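Long-range contacts in nitrate transport protein (Xanthomonas axonopodis pv. citri, PDB 3KSX), which probably captures alkanesulfonates in the periplasm for an ABC-type uptake system, and also binds the sulfonate buffer MOPS: residues Gln53-Thr58 / Gln229-Thr234; Ala26-Leu31 / Thr222-Phe227. One frame throughout, in Å; residues are numbered along the deposited sequence.

In the fold
Both contacts belong to the domain whose mixed sheet has strand order 2-1-3-5-4, and both are partly buried, with centres about 22 and 25 Å from the centre of the chain. Each draws on helix 225-244. Contact 1 sets it against the end of helix 50-54, where an arginine on the surface makes a polar bond beside a buried phenylalanine; contact 2 sets its start against the loop that leads into strand 30-36 and is carbon packing throughout. Their centres lie 10 Å apart, and they meet directly: Phe55 and Phe227 pack edge-to-face, and Arg57 NH2 makes a 2.7 Å salt bridge with Glu27 OE1.

Contact 1 (Gln53-Thr58 / Gln229-Thr234); sequences QRFPRT and QQVMGT
Arg54 and Thr234 mark the closest backbone approach, their CA atoms 7.9 Å apart, so side chains must bridge between the end of helix 50-54 and an inner part of helix 225-244. This is packing around a type II periplasmic-binding-protein domain: helix 50-54 belongs to the crossover joining parallel strands 30-36 and 59-65. The chain leaves helical geometry at Phe55 and makes a type I turn from there to Thr58, closed by the Thr58 N to Phe55 O bond. Arg54 reaches over because its CG stands anti to the backbone N (chi1 -178°) and the chain then bends at chi2. NH1 donates to Thr234 OG1 with an N-H...O angle of 156°, and the acceptor lies in the guanidinium plane. The NH1 to OG1 distance, 2.5 Å, is unusually short, so its exact length should not be leaned on. Gln230 O is also near, 2.8 Å from Arg54 NH1, but the angle is too poor for a bond. The side chains of Arg54 and Gln230 cross at about a right angle: Gln230 CB sits 3.4 Å above the guanidinium plane, toward its rim. Nearer the backbone, Arg54 CG lies over one face of the Phe55 ring, 3.3 Å above its plane. The far end of the ring, CZ and CE2, faces helix 225-244. Gln230 CB meets it near the ring plane, 3.6 Å from Phe55 CZ, and the amide of Gln230 is turned only 17° from that plane. Thr234 also touches Leu50 and Leu51 of helix 50-54, which places it between the two helices, while Val231 turns inward toward Leu82 of the sheet. One branch of that valine still reaches the ring, with CG2 3.9 Å from Phe55 CE2.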
loop_
_atom_site.group_PDB
_atom_site.type_symbol
_atom_site.label_atom_id
_atom_site.label_comp_id
_atom_site.label_asym_id
_atom_site.label_seq_id
_atom_site.Cartn_x
_atom_site.Cartn_y
_atom_site.Cartn_z
ATOM N N GLN A 53 18.999 -5.503 14.779
ATOM C CA GLN A 53 20.187 -4.778 15.200
ATOM C C GLN A 53 19.918 -3.646 16.194
ATOM O O GLN A 53 20.673 -3.460 17.151
ATOM C CB GLN A 53 20.874 -4.154 13.995
ATOM C CG GLN A 53 21.353 -5.146 12.972
ATOM C CD GLN A 53 22.224 -4.435 11.978
ATOM O OE1 GLN A 53 23.062 -3.636 12.379
ATOM N NE2 GLN A 53 21.984 -4.646 10.692
ATOM N N ARG A 54 18.831 -2.901 15.995
ATOM C CA ARG A 54 18.478 -1.785 16.866
ATOM C C ARG A 54 17.890 -2.206 18.256
ATOM O O ARG A 54 18.073 -1.535 19.288
ATOM C CB ARG A 54 17.492 -0.872 16.106
ATOM C CG ARG A 54 17.060 0.383 16.909
ATOM C CD ARG A 54 17.582 1.664 16.275
ATOM N NE ARG A 54 17.267 2.907 17.022
ATOM C CZ ARG A 54 16.432 3.885 16.604
ATOM N NH1 ARG A 54 15.766 3.771 15.448
ATOM N NH2 ARG A 54 16.244 4.993 17.349
ATOM N N PHE A 55 17.197 -3.316 18.297
ATOM C CA PHE A 55 16.426 -3.666 19.467
ATOM C C PHE A 55 16.735 -5.116 19.863
ATOM O O PHE A 55 15.902 -6.001 19.710
ATOM C CB PHE A 55 14.953 -3.520 19.115
ATOM C CG PHE A 55 14.562 -2.115 18.698
ATOM C CD1 PHE A 55 14.509 -1.075 19.649
ATOM C CD2 PHE A 55 14.202 -1.852 17.365
ATOM C CE1 PHE A 55 14.113 0.199 19.258
ATOM C CE2 PHE A 55 13.837 -0.606 16.974
ATOM C CZ PHE A 55 13.779 0.427 17.930
ATOM N N PRO A 56 17.942 -5.355 20.401
ATOM C CA PRO A 56 18.453 -6.671 20.702
ATOM C C PRO A 56 17.626 -7.440 21.753
ATOM O O PRO A 56 17.638 -8.665 21.767
ATOM C CB PRO A 56 19.858 -6.372 21.227
ATOM C CG PRO A 56 19.819 -4.950 21.712
ATOM C CD PRO A 56 18.916 -4.294 20.732
ATOM N N ARG A 57 16.921 -6.712 22.614
ATOM C CA ARG A 57 16.073 -7.306 23.641
ATOM C C ARG A 57 14.595 -7.556 23.208
ATOM O O ARG A 57 13.747 -7.934 24.016
ATOM C CB ARG A 57 16.139 -6.414 24.862
ATOM C CG ARG A 57 17.539 -6.357 25.522
ATOM C CD ARG A 57 17.638 -5.121 26.415
ATOM N NE ARG A 57 17.353 -3.853 25.691
ATOM C CZ ARG A 57 18.245 -3.147 24.960
ATOM N NH1 ARG A 57 19.507 -3.558 24.818
ATOM N NH2 ARG A 57 17.887 -2.018 24.336
ATOM N N THR A 58 14.306 -7.343 21.924
ATOM C CA THR A 58 12.964 -7.498 21.383
ATOM C C THR A 58 12.978 -8.563 20.279
ATOM O O THR A 58 13.807 -8.536 19.362
ATOM C CB THR A 58 12.444 -6.137 20.874
ATOM O OG1 THR A 58 12.417 -5.211 21.962
ATOM C CG2 THR A 58 11.009 -6.266 20.368
ATOM N N GLN A 229 8.114 4.941 18.008
ATOM C CA GLN A 229 8.786 6.105 17.359
ATOM C C GLN A 229 10.165 5.695 16.805
ATOM O O GLN A 229 10.511 6.004 15.651
ATOM C CB GLN A 229 8.876 7.251 18.353
ATOM C CG GLN A 229 9.620 8.493 17.862
ATOM C CD GLN A 229 9.486 9.651 18.901
ATOM O OE1 GLN A 229 9.376 10.827 18.524
ATOM N NE2 GLN A 229 9.450 9.303 20.215
ATOM N N GLN A 230 10.950 4.988 17.630
ATOM C CA GLN A 230 12.262 4.508 17.218
ATOM C C GLN A 230 12.169 3.506 16.111
ATOM O O GLN A 230 13.003 3.540 15.197
ATOM C CB GLN A 230 13.007 3.906 18.384
ATOM C CG GLN A 230 13.619 5.007 19.227
ATOM C CD GLN A 230 13.610 4.650 20.668
ATOM O OE1 GLN A 230 13.910 3.506 21.041
ATOM N NE2 GLN A 230 13.224 5.609 21.512
ATOM N N VAL A 231 11.163 2.608 16.151
ATOM C CA VAL A 231 10.883 1.688 15.034
ATOM C C VAL A 231 10.698 2.466 13.722
ATOM O O VAL A 231 11.359 2.149 12.713
ATOM C CB VAL A 231 9.657 0.783 15.338
ATOM C CG1 VAL A 231 9.270 -0.025 14.126
ATOM C CG2 VAL A 231 9.986 -0.216 16.508
ATOM N N MET A 232 9.820 3.471 13.761
ATOM C CA MET A 232 9.528 4.309 12.586
ATOM C C MET A 232 10.811 4.948 12.132
ATOM O O MET A 232 11.082 4.986 10.937
ATOM C CB MET A 232 8.593 5.465 12.861
ATOM C CG MET A 232 7.161 5.140 13.307
ATOM S SD MET A 232 6.317 4.229 12.021
ATOM C CE MET A 232 6.576 2.479 12.447
ATOM N N GLY A 233 11.608 5.448 13.089
ATOM C CA GLY A 233 12.970 5.964 12.764
ATOM C C GLY A 233 13.838 5.048 11.932
ATOM O O GLY A 233 14.499 5.479 11.015
ATOM N N THR A 234 13.852 3.764 12.274
ATOM C CA THR A 234 14.684 2.787 11.609
ATOM C C THR A 234 14.077 2.428 10.257
ATOM O O THR A 234 14.792 2.215 9.263
ATOM C CB THR A 234 14.887 1.515 12.535
ATOM O OG1 THR A 234 15.532 1.936 13.717
ATOM C CG2 THR A 234 15.761 0.446 11.907
#

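Contact 2 (Ala26-Leu31 / Thr222-Phe227); sequences AEPAQL and TAWGPF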
loop_
_atom_site.group_PDB
_atom_site.type_symbol
_atom_site.label_atom_id
_atom_site.label_comp_id
_atom_site.label_asym_id
_atom_site.label_seq_id
_atom_site.Cartn_x
_atom_site.Cartn_y
_atom_site.Cartn_z
ATOM N N ALA A 26 11.499 -0.316 30.190
ATOM C CA ALA A 26 11.671 -1.453 29.271
ATOM C C ALA A 26 11.446 -1.105 27.764
ATOM O O ALA A 26 11.186 0.059 27.398
ATOM C CB ALA A 26 10.737 -2.604 29.725
ATOM N N GLU A 27 11.627 -2.123 26.914
ATOM C CA GLU A 27 11.171 -2.157 25.521
ATOM C C GLU A 27 10.352 -3.446 25.448
ATOM O O GLU A 27 10.457 -4.295 26.330
ATOM C CB GLU A 27 12.348 -2.240 24.547
ATOM C CG GLU A 27 13.523 -1.370 24.933
ATOM C CD GLU A 27 14.614 -1.378 23.883
ATOM O OE1 GLU A 27 15.254 -2.435 23.694
ATOM O OE2 GLU A 27 14.829 -0.319 23.261
ATOM N N PRO A 28 9.511 -3.606 24.429
ATOM C CA PRO A 28 8.636 -4.772 24.504
ATOM C C PRO A 28 9.346 -6.102 24.336
ATOM O O PRO A 28 10.462 -6.151 23.808
ATOM C CB PRO A 28 7.669 -4.551 23.350
ATOM C CG PRO A 28 8.423 -3.656 22.461
ATOM C CD PRO A 28 9.169 -2.748 23.295
ATOM N N ALA A 29 8.683 -7.173 24.784
ATOM C CA ALA A 29 9.201 -8.529 24.625
ATOM C C ALA A 29 9.222 -8.907 23.134
ATOM O O ALA A 29 10.132 -9.616 22.670
ATOM C CB ALA A 29 8.331 -9.508 25.359
ATOM N N GLN A 30 8.232 -8.413 22.382
ATOM C CA GLN A 30 8.055 -8.883 21.022
ATOM C C GLN A 30 7.441 -7.755 20.145
ATOM O O GLN A 30 6.670 -6.909 20.643
ATOM C CB GLN A 30 7.133 -10.117 21.005
ATOM C CG GLN A 30 7.187 -10.791 19.622
ATOM C CD GLN A 30 6.308 -12.042 19.464
ATOM O OE1 GLN A 30 5.303 -12.218 20.161
ATOM N NE2 GLN A 30 6.674 -12.891 18.502
ATOM N N LEU A 31 7.794 -7.756 18.859
ATOM C CA LEU A 31 7.146 -6.887 17.873
ATOM C C LEU A 31 6.799 -7.796 16.713
ATOM O O LEU A 31 7.712 -8.256 16.006
ATOM C CB LEU A 31 8.112 -5.796 17.405
ATOM C CG LEU A 31 7.628 -5.038 16.135
ATOM C CD1 LEU A 31 6.224 -4.407 16.335
ATOM C CD2 LEU A 31 8.637 -4.010 15.749
ATOM N N THR A 222 0.281 2.859 22.894
ATOM C CA THR A 222 0.138 3.470 24.230
ATOM C C THR A 222 1.191 2.952 25.200
ATOM O O THR A 222 1.833 3.771 25.879
ATOM C CB THR A 222 -1.266 3.232 24.728
ATOM O OG1 THR A 222 -2.083 3.933 23.810
ATOM C CG2 THR A 222 -1.504 3.845 26.126
ATOM N N ALA A 223 1.391 1.629 25.237
ATOM C CA ALA A 223 2.409 0.999 26.130
ATOM C C ALA A 223 3.858 1.303 25.775
ATOM O O ALA A 223 4.693 1.411 26.655
ATOM C CB ALA A 223 2.228 -0.471 26.226
ATOM N N TRP A 224 4.126 1.473 24.495
ATOM C CA TRP A 224 5.506 1.453 23.967
ATOM C C TRP A 224 5.713 2.535 22.954
ATOM O O TRP A 224 6.259 2.272 21.873
ATOM C CB TRP A 224 5.752 0.106 23.289
ATOM C CG TRP A 224 5.497 -1.101 24.184
ATOM C CD1 TRP A 224 4.485 -2.061 24.047
ATOM C CD2 TRP A 224 6.221 -1.473 25.366
ATOM N NE1 TRP A 224 4.578 -2.985 25.044
ATOM C CE2 TRP A 224 5.621 -2.642 25.875
ATOM C CE3 TRP A 224 7.327 -0.936 26.028
ATOM C CZ2 TRP A 224 6.116 -3.297 27.036
ATOM C CZ3 TRP A 224 7.824 -1.586 27.183
ATOM C CH2 TRP A 224 7.232 -2.746 27.659
ATOM N N GLY A 225 5.234 3.741 23.267
ATOM C CA GLY A 225 5.383 4.896 22.385
ATOM C C GLY A 225 6.769 5.173 21.889
ATOM O O GLY A 225 6.968 5.304 20.681
ATOM N N PRO A 226 7.751 5.256 22.815
ATOM C CA PRO A 226 9.090 5.636 22.386
ATOM C C PRO A 226 9.605 4.583 21.409
ATOM O O PRO A 226 10.280 4.915 20.412
ATOM C CB PRO A 226 9.883 5.553 23.672
ATOM C CG PRO A 226 8.930 5.992 24.717
ATOM C CD PRO A 226 7.561 5.483 24.260
ATOM N N PHE A 227 9.267 3.329 21.711
ATOM C CA PHE A 227 9.774 2.199 20.953
ATOM C C PHE A 227 9.184 2.291 19.563
ATOM O O PHE A 227 9.911 2.122 18.610
ATOM C CB PHE A 227 9.440 0.877 21.649
ATOM C CG PHE A 227 9.675 -0.347 20.817
ATOM C CD1 PHE A 227 10.929 -0.921 20.742
ATOM C CD2 PHE A 227 8.609 -0.973 20.152
ATOM C CE1 PHE A 227 11.137 -2.072 19.983
ATOM C CE2 PHE A 227 8.814 -2.136 19.399
ATOM C CZ PHE A 227 10.057 -2.671 19.308
#
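With chi1 at 168°, Phe227 swings its ring away from its own backbone nitrogen, whereas Trp224 keeps CG beside its nitrogen (chi1 -56°), and these torsions bring the two rings to different parts of Pro28. Pro28 CG lies 3.5 Å from the centroid of the Phe227 ring, over the face, as a CH-pi contact. Pro28 CB makes a second one with Trp224, 3.8 Å from the centroid of its five-membered ring and 10° off the normal. The opposite indole face is taken by Ala223 CB, 3.5 Å above the plane, so the ring is held between alanine and proline. Farther along the indole, the chain before the proline runs over the six-membered ring, with Glu27 C 3.6 Å from Trp224 CZ3. At the strand end, Leu31 CD2 meets Phe227 CZ obliquely at 4.1 Å. Trp224 occupies the break between helices 218-223 and 225-244 and is the N-cap residue of the second, so the contact fastens the lead-in to strand 30-36 onto this helix junction. Without a hydrogen bond between the segments, their cohesion is probably dispersive, with the CH-pi contacts of Pro28 at its centre.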